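PDB 4INN: HP1028 from Helicobacter pylori, which belongs to the lipocalin family and probably binds and transports a small ligand, still unidentified, in the pocket of its beta-barrel. Local coordinates for residues 112-115 with 120-123; 54-59 with 171-176. The protein carries 1 engineered substitution. All blocks are in the same frame, centred on the assembly; numbering follows the deposited sequence.

Interaction 1: 112-115 with 120-123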
ATOM      1  N   LYS A 112      -5.686  -7.456  -2.375  1.00 25.18           N
ATOM      2  CA  LYS A 112      -5.132  -7.487  -3.714  1.00 26.17           C
ATOM      3  C   LYS A 112      -4.397  -6.184  -3.997  1.00 24.73           C
ATOM      4  O   LYS A 112      -4.950  -5.102  -3.836  1.00 23.63           O
ATOM      5  CB  LYS A 112      -6.241  -7.695  -4.708  1.00 30.23           C
ATOM      6  CG  LYS A 112      -7.021  -8.972  -4.475  1.00 34.35           C
ATOM      7  CD  LYS A 112      -7.643  -9.437  -5.786  1.00 40.56           C
ATOM      8  CE  LYS A 112      -6.618 -10.118  -6.698  1.00 43.00           C
ATOM      9  NZ  LYS A 112      -7.045 -10.156  -8.130  1.00 44.21           N
ATOM     10  N   ALA A 113      -3.135  -6.301  -4.389  1.00 23.73           N
ATOM     11  CA  ALA A 113      -2.301  -5.152  -4.666  1.00 23.24           C
ATOM     12  C   ALA A 113      -1.973  -5.005  -6.154  1.00 23.81           C
ATOM     13  O   ALA A 113      -1.344  -5.882  -6.752  1.00 25.93           O
ATOM     14  CB  ALA A 113      -1.032  -5.233  -3.866  1.00 22.52           C
ATOM     15  N   TYR A 114      -2.370  -3.882  -6.745  1.00 22.62           N
ATOM     16  CA  TYR A 114      -1.856  -3.534  -8.057  1.00 23.40           C
ATOM     17  C   TYR A 114      -0.439  -3.025  -7.913  1.00 22.75           C
ATOM     18  O   TYR A 114      -0.142  -2.300  -6.978  1.00 22.39           O
ATOM     19  CB  TYR A 114      -2.741  -2.488  -8.751  1.00 23.10           C
ATOM     20  CG  TYR A 114      -2.198  -2.035 -10.093  1.00 23.40           C
ATOM     21  CD1 TYR A 114      -2.209  -2.889 -11.216  1.00 22.50           C
ATOM     22  CD2 TYR A 114      -1.651  -0.761 -10.241  1.00 22.69           C
ATOM     23  CE1 TYR A 114      -1.702  -2.462 -12.442  1.00 22.19           C
ATOM     24  CE2 TYR A 114      -1.144  -0.338 -11.459  1.00 22.33           C
ATOM     25  CZ  TYR A 114      -1.169  -1.179 -12.558  1.00 22.32           C
ATOM     26  OH  TYR A 114      -0.652  -0.706 -13.758  1.00 21.35           O
ATOM     27  N   ASN A 115       0.430  -3.388  -8.851  1.00 24.50           N
ATOM     28  CA  ASN A 115       1.821  -2.921  -8.842  1.00 25.50           C
ATOM     29  C   ASN A 115       2.184  -2.077 -10.073  1.00 25.42           C
ATOM     30  O   ASN A 115       2.272  -2.591 -11.176  1.00 25.97           O
ATOM     31  CB  ASN A 115       2.741  -4.117  -8.764  1.00 26.08           C
ATOM     32  CG  ASN A 115       4.191  -3.721  -8.722  1.00 26.85           C
ATOM     33  OD1 ASN A 115       4.534  -2.675  -8.203  1.00 30.41           O
ATOM     34  ND2 ASN A 115       5.051  -4.562  -9.259  1.00 27.78           N
ATOM     35  N   LYS A 120       0.858  -5.701 -12.863  1.00 29.24           N
ATOM     36  CA  LYS A 120       0.259  -6.930 -12.338  1.00 31.24           C
ATOM     37  C   LYS A 120      -0.347  -6.740 -10.959  1.00 29.11           C
ATOM     38  O   LYS A 120       0.087  -5.880 -10.190  1.00 29.04           O
ATOM     39  CB  LYS A 120       1.300  -8.048 -12.280  1.00 35.79           C
ATOM     40  CG  LYS A 120       1.680  -8.640 -13.629  1.00 40.15           C
ATOM     41  CD  LYS A 120       2.912  -9.510 -13.457  1.00 47.64           C
ATOM     42  CE  LYS A 120       3.402 -10.094 -14.777  1.00 52.54           C
ATOM     43  NZ  LYS A 120       4.849 -10.456 -14.689  1.00 52.83           N
ATOM     44  N   THR A 121      -1.350  -7.563 -10.672  1.00 28.02           N
ATOM     45  CA  THR A 121      -2.078  -7.551  -9.424  1.00 27.97           C
ATOM     46  C   THR A 121      -1.635  -8.794  -8.638  1.00 27.41           C
ATOM     47  O   THR A 121      -1.453  -9.870  -9.206  1.00 26.48           O
ATOM     48  CB  THR A 121      -3.607  -7.520  -9.698  1.00 30.24           C
ATOM     49  OG1 THR A 121      -3.965  -6.254 -10.272  1.00 32.35           O
ATOM     50  CG2 THR A 121      -4.431  -7.678  -8.414  1.00 30.53           C
ATOM     51  N   TYR A 122      -1.413  -8.634  -7.337  1.00 26.07           N
ATOM     52  CA  TYR A 122      -0.906  -9.717  -6.512  1.00 25.38           C
ATOM     53  C   TYR A 122      -1.822  -9.882  -5.328  1.00 24.03           C
ATOM     54  O   TYR A 122      -2.359  -8.912  -4.851  1.00 24.70           O
ATOM     55  CB  TYR A 122       0.467  -9.383  -5.953  1.00 26.88           C
ATOM     56  CG  TYR A 122       1.532  -9.206  -6.967  1.00 28.01           C
ATOM     57  CD1 TYR A 122       2.532 -10.152  -7.127  1.00 27.32           C
ATOM     58  CD2 TYR A 122       1.563  -8.067  -7.771  1.00 29.09           C
ATOM     59  CE1 TYR A 122       3.523  -9.980  -8.066  1.00 27.21           C
ATOM     60  CE2 TYR A 122       2.564  -7.889  -8.713  1.00 28.18           C
ATOM     61  CZ  TYR A 122       3.528  -8.846  -8.853  1.00 27.56           C
ATOM     62  OH  TYR A 122       4.512  -8.643  -9.772  1.00 30.69           O
ATOM     63  N   TYR A 123      -1.959 -11.106  -4.828  1.00 22.44           N
ATOM     64  CA  TYR A 123      -2.689 -11.343  -3.601  1.00 20.95           C
ATOM     65  C   TYR A 123      -1.804 -10.927  -2.434  1.00 18.78           C
ATOM     66  O   TYR A 123      -0.608 -11.168  -2.459  1.00 17.02           O
ATOM     67  CB  TYR A 123      -3.055 -12.811  -3.480  1.00 21.55           C
ATOM     68  CG  TYR A 123      -3.913 -13.314  -4.600  1.00 22.77           C
ATOM     69  CD1 TYR A 123      -5.311 -13.173  -4.549  1.00 23.99           C
ATOM     70  CD2 TYR A 123      -3.349 -13.951  -5.717  1.00 22.60           C
ATOM     71  CE1 TYR A 123      -6.115 -13.641  -5.582  1.00 24.56           C
ATOM     72  CE2 TYR A 123      -4.148 -14.440  -6.738  1.00 23.39           C
ATOM     73  CZ  TYR A 123      -5.530 -14.272  -6.663  1.00 25.58           C
ATOM     74  OH  TYR A 123      -6.352 -14.742  -7.665  1.00 31.01           O
TER
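Lys-112 and Tyr-123 face each other as a non-hydrogen-bonded antiparallel pair, and their side chains run side by side in the same direction. The lysine chain bends at chi3 (78°), which brings CE 3.7 Å from CE1 of the Tyr-123 ring, an oblique approach. The same bend carries its end across Thr-121, with NZ 3.6 Å from the methyl CG2. In Thr-121 this methyl is anti to the backbone N and faces the lysine, whereas OG1 sits 3.9 Å from CD1 of Tyr-114, in the ring plane at its edge. The threonine thus divides the surface between lysine and tyrosine, crossing each at about a right angle. The Tyr-114 hydroxyl is hydrogen-bonded to Asp-78.

Ala-113, Asn-115 and Tyr-122 project from the other face of the sheet. The Tyr-122 ring presents its edge to the Ala-113 carbonyl, CD2 lying 3.8 Å from that O, while Asn-115 CB approaches CE2 of the ring at 3.8 Å. The amide and ring planes are 64° apart, which excludes a parallel stack. Tyr-122 OH is hydrogen-bonded to Asp-118, in the turn joining the strands.

The backbone evidence for the hairpin is the reciprocal pair at Ala-113 and Tyr-122. Ala-113 N donates to Tyr-122 O at 2.8 Å and 169°; Tyr-122 N returns a bond of 2.8 Å to Ala-113 O, from a donor tilted out of the carbonyl plane. The side chains make the two faces chemically different: on one, Thr-121 separates Lys-112 from Tyr-114, and Tyr-123 lies along the lysine chain; on the other, Tyr-122, held through its hydroxyl by the turn, lies close to a bound polyether that probably came from the crystallisation liquor but may mark a binding pocket.

Interaction 2: 54-59 with 171-176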
ATOM      1  N   GLU A  54      -0.056   5.031   2.715  1.00 13.50           N
ATOM      2  CA  GLU A  54      -1.042   5.098   3.784  1.00 14.05           C
ATOM      3  C   GLU A  54      -2.116   4.033   3.716  1.00 13.08           C
ATOM      4  O   GLU A  54      -2.793   3.914   2.715  1.00 12.97           O
ATOM      5  CB  GLU A  54      -1.743   6.455   3.799  1.00 15.52           C
ATOM      6  CG  GLU A  54      -2.813   6.564   4.892  1.00 16.53           C
ATOM      7  CD  GLU A  54      -3.216   7.988   5.216  1.00 18.57           C
ATOM      8  OE1 GLU A  54      -2.796   8.925   4.487  1.00 21.60           O
ATOM      9  OE2 GLU A  54      -3.960   8.184   6.209  1.00 19.29           O
ATOM     10  N   PHE A  55      -2.304   3.305   4.812  1.00 12.71           N
ATOM     11  CA  PHE A  55      -3.402   2.341   4.936  1.00 12.65           C
ATOM     12  C   PHE A  55      -4.601   3.050   5.589  1.00 13.31           C
ATOM     13  O   PHE A  55      -4.406   3.860   6.493  1.00 13.10           O
ATOM     14  CB  PHE A  55      -2.993   1.126   5.786  1.00 11.81           C
ATOM     15  CG  PHE A  55      -2.161   0.109   5.068  1.00 11.19           C
ATOM     16  CD1 PHE A  55      -2.708  -1.096   4.666  1.00 11.31           C
ATOM     17  CD2 PHE A  55      -0.811   0.308   4.866  1.00 11.09           C
ATOM     18  CE1 PHE A  55      -1.952  -2.072   4.033  1.00 10.74           C
ATOM     19  CE2 PHE A  55      -0.041  -0.647   4.226  1.00 10.90           C
ATOM     20  CZ  PHE A  55      -0.614  -1.849   3.816  1.00 10.95           C
ATOM     21  N   PHE A  56      -5.818   2.739   5.150  1.00 14.48           N
ATOM     22  CA  PHE A  56      -7.041   3.252   5.796  1.00 16.53           C
ATOM     23  C   PHE A  56      -8.173   2.221   5.744  1.00 18.30           C
ATOM     24  O   PHE A  56      -8.091   1.308   4.925  1.00 18.33           O
ATOM     25  CB  PHE A  56      -7.476   4.583   5.147  1.00 16.94           C
ATOM     26  CG  PHE A  56      -7.912   4.469   3.695  1.00 16.23           C
ATOM     27  CD1 PHE A  56      -9.239   4.444   3.358  1.00 16.48           C
ATOM     28  CD2 PHE A  56      -6.980   4.435   2.668  1.00 16.49           C
ATOM     29  CE1 PHE A  56      -9.633   4.360   2.013  1.00 16.83           C
ATOM     30  CE2 PHE A  56      -7.364   4.340   1.327  1.00 16.11           C
ATOM     31  CZ  PHE A  56      -8.696   4.320   0.998  1.00 15.79           C
ATOM     32  N   GLU A  57      -9.186   2.314   6.627  1.00 21.36           N
ATOM     33  CA  GLU A  57     -10.368   1.404   6.526  1.00 24.48           C
ATOM     34  C   GLU A  57     -11.553   2.069   5.879  1.00 23.78           C
ATOM     35  O   GLU A  57     -11.713   3.264   5.942  1.00 24.36           O
ATOM     36  CB  GLU A  57     -10.790   0.737   7.868  1.00 26.59           C
ATOM     37  CG  GLU A  57     -11.704   1.511   8.823  1.00 30.75           C
ATOM     38  CD  GLU A  57     -13.183   1.738   8.384  1.00 35.72           C
ATOM     39  OE1 GLU A  57     -13.947   0.778   8.067  1.00 35.30           O
ATOM     40  OE2 GLU A  57     -13.618   2.931   8.405  1.00 41.35           O
ATOM     41  N   HIS A  58     -12.395   1.271   5.259  1.00 25.40           N
ATOM     42  CA  HIS A  58     -13.634   1.767   4.697  1.00 26.97           C
ATOM     43  C   HIS A  58     -14.582   0.594   4.530  1.00 27.71           C
ATOM     44  O   HIS A  58     -14.206  -0.426   3.962  1.00 29.15           O
ATOM     45  CB  HIS A  58     -13.357   2.437   3.356  1.00 28.64           C
ATOM     46  CG  HIS A  58     -14.585   2.698   2.536  1.00 30.17           C
ATOM     47  ND1 HIS A  58     -15.398   3.796   2.738  1.00 31.78           N
ATOM     48  CD2 HIS A  58     -15.125   2.012   1.500  1.00 29.37           C
ATOM     49  CE1 HIS A  58     -16.403   3.758   1.878  1.00 31.50           C
ATOM     50  NE2 HIS A  58     -16.255   2.691   1.113  1.00 30.33           N
ATOM     51  N   ASN A  59     -15.802   0.743   5.040  1.00 29.00           N
ATOM     52  CA  ASN A  59     -16.810  -0.311   5.021  1.00 29.22           C
ATOM     53  C   ASN A  59     -16.262  -1.603   5.607  1.00 28.59           C
ATOM     54  O   ASN A  59     -16.545  -2.701   5.114  1.00 26.54           O
ATOM     55  CB  ASN A  59     -17.363  -0.505   3.610  1.00 31.72           C
ATOM     56  CG  ASN A  59     -18.108   0.732   3.094  1.00 34.96           C
ATOM     57  OD1 ASN A  59     -18.293   0.922   1.884  1.00 35.34           O
ATOM     58  ND2 ASN A  59     -18.539   1.579   4.014  1.00 37.02           N
ATOM     59  N   ASP A 171     -12.015  10.734   0.754  1.00 31.62           N
ATOM     60  CA  ASP A 171     -13.180  10.630  -0.132  1.00 34.59           C
ATOM     61  C   ASP A 171     -12.718  10.629  -1.586  1.00 33.21           C
ATOM     62  O   ASP A 171     -13.175   9.849  -2.394  1.00 34.00           O
ATOM     63  CB  ASP A 171     -14.167  11.779   0.117  1.00 38.98           C
ATOM     64  CG  ASP A 171     -14.965  11.611   1.427  1.00 48.23           C
ATOM     65  OD1 ASP A 171     -14.607  10.767   2.319  1.00 49.82           O
ATOM     66  OD2 ASP A 171     -15.976  12.344   1.557  1.00 54.37           O
ATOM     67  N   GLU A 172     -11.789  11.510  -1.905  1.00 33.01           N
ATOM     68  CA  GLU A 172     -11.286  11.643  -3.256  1.00 31.97           C
ATOM     69  C   GLU A 172     -10.481  10.406  -3.630  1.00 30.38           C
ATOM     70  O   GLU A 172     -10.632   9.874  -4.721  1.00 29.48           O
ATOM     71  CB  GLU A 172     -10.428  12.886  -3.301  1.00 35.14           C
ATOM     72  CG  GLU A 172     -10.110  13.466  -4.657  1.00 40.69           C
ATOM     73  CD  GLU A 172      -9.230  14.729  -4.538  1.00 43.90           C
ATOM     74  OE1 GLU A 172      -8.291  14.866  -5.372  1.00 47.48           O
ATOM     75  OE2 GLU A 172      -9.455  15.558  -3.613  1.00 36.59           O
ATOM     76  N   VAL A 173      -9.650   9.936  -2.701  1.00 29.04           N
ATOM     77  CA  VAL A 173      -8.890   8.683  -2.857  1.00 27.56           C
ATOM     78  C   VAL A 173      -9.802   7.479  -3.035  1.00 27.39           C
ATOM     79  O   VAL A 173      -9.512   6.596  -3.824  1.00 29.72           O
ATOM     80  CB  VAL A 173      -7.965   8.426  -1.638  1.00 26.80           C
ATOM     81  CG1 VAL A 173      -7.367   7.029  -1.674  1.00 26.50           C
ATOM     82  CG2 VAL A 173      -6.854   9.445  -1.588  1.00 26.27           C
ATOM     83  N   LEU A 174     -10.894   7.414  -2.296  1.00 28.37           N
ATOM     84  CA  LEU A 174     -11.918   6.364  -2.524  1.00 28.84           C
ATOM     85  C   LEU A 174     -12.544   6.320  -3.935  1.00 28.04           C
ATOM     86  O   LEU A 174     -12.766   5.239  -4.448  1.00 26.15           O
ATOM     87  CB  LEU A 174     -13.037   6.490  -1.503  1.00 29.67           C
ATOM     88  CG  LEU A 174     -12.659   6.025  -0.105  1.00 31.36           C
ATOM     89  CD1 LEU A 174     -13.650   6.582   0.927  1.00 31.40           C
ATOM     90  CD2 LEU A 174     -12.563   4.499  -0.092  1.00 31.53           C
ATOM     91  N   LYS A 175     -12.819   7.469  -4.556  1.00 29.87           N
ATOM     92  CA  LYS A 175     -13.384   7.498  -5.928  1.00 33.57           C
ATOM     93  C   LYS A 175     -12.449   6.810  -6.919  1.00 34.18           C
ATOM     94  O   LYS A 175     -12.818   6.441  -8.022  1.00 38.41           O
ATOM     95  CB  LYS A 175     -13.657   8.928  -6.406  1.00 35.25           C
ATOM     96  CG  LYS A 175     -14.731   9.688  -5.629  1.00 39.52           C
ATOM     97  CD  LYS A 175     -15.134  10.989  -6.337  1.00 44.91           C
ATOM     98  CE  LYS A 175     -15.091  12.221  -5.425  1.00 49.90           C
ATOM     99  NZ  LYS A 175     -15.972  12.088  -4.219  1.00 52.11           N
ATOM    100  N   THR A 176     -11.229   6.617  -6.473  1.00 36.07           N
ATOM    101  CA  THR A 176     -10.136   6.056  -7.247  1.00 33.99           C
ATOM    102  C   THR A 176     -10.209   4.516  -7.380  1.00 37.11           C
ATOM    103  O   THR A 176      -9.440   3.923  -8.130  1.00 37.75           O
ATOM    104  CB  THR A 176      -8.841   6.551  -6.560  1.00 31.82           C
ATOM    105  OG1 THR A 176      -8.153   7.488  -7.399  1.00 28.89           O
ATOM    106  CG2 THR A 176      -7.964   5.439  -6.129  1.00 29.57           C
TER
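The C-terminal helix 170-174 lies against strand 51-58 of the barrel, and the contact rests on two helix residues, Val-173 and Leu-174, set against two alternate strand residues, Phe-56 and His-58. Leu-174 occupies the middle. Its CD2 methyl meets the edge of the Phe-56 ring close to the ring plane, 3.6 Å from CE1, and also lies over one face of His-58. That second approach qualifies as a CH-pi contact: CD2 is 3.9 Å from the imidazole centroid and 17° off the ring normal. The other methyl, CD1, reaches ND1 of His-58 at 3.8 Å.

Asn-59 covers the opposite face of the imidazole, its CG 3.3 Å above the ring plane, so that the ring is sandwiched between leucine and asparagine.

A helix following the last strand and resting on the outside of an antiparallel barrel is a familiar lipocalin feature. Here the alternation of the strand sorts the side chains: Phe-56 and His-58 point toward the helix, whereas the intervening Phe-55 turns to the other side, against Leu-97, Leu-100 and Tyr-40. Glu-54, on the helix side, forms a salt bridge with Arg-167, just ahead of the helix.

The Phe-56 ring extends to Val-173 as well. CE2 is 4.0 Å from CG1 of Val-173, approached obliquely as the two side chains slide past each other in opposite directions. Val-173 also touches Tyr-65 and Val-95, on the next two strands of the barrel.

Interactions 1 and 2 both reach the eight-stranded antiparallel barrel, with centres about 17 Å apart and nearest atoms about 8 Å apart; they do not touch. Along the chain, residues 54-59 come first, then both segments of interaction 1, and finally 171-176. Interaction 1 is thus a local hairpin of neighbouring strands 107-115 and 120-128, formed across a four-residue turn, whereas interaction 2 joins parts 112 residues apart in sequence. Strands 61-69 and 95-104 separate strand 51-58 from that hairpin in the sheet order. One contact therefore helps build the barrel wall and reaches the ligand pocket through Tyr-122, while the other sets the C-terminal helix against the outside of the barrel.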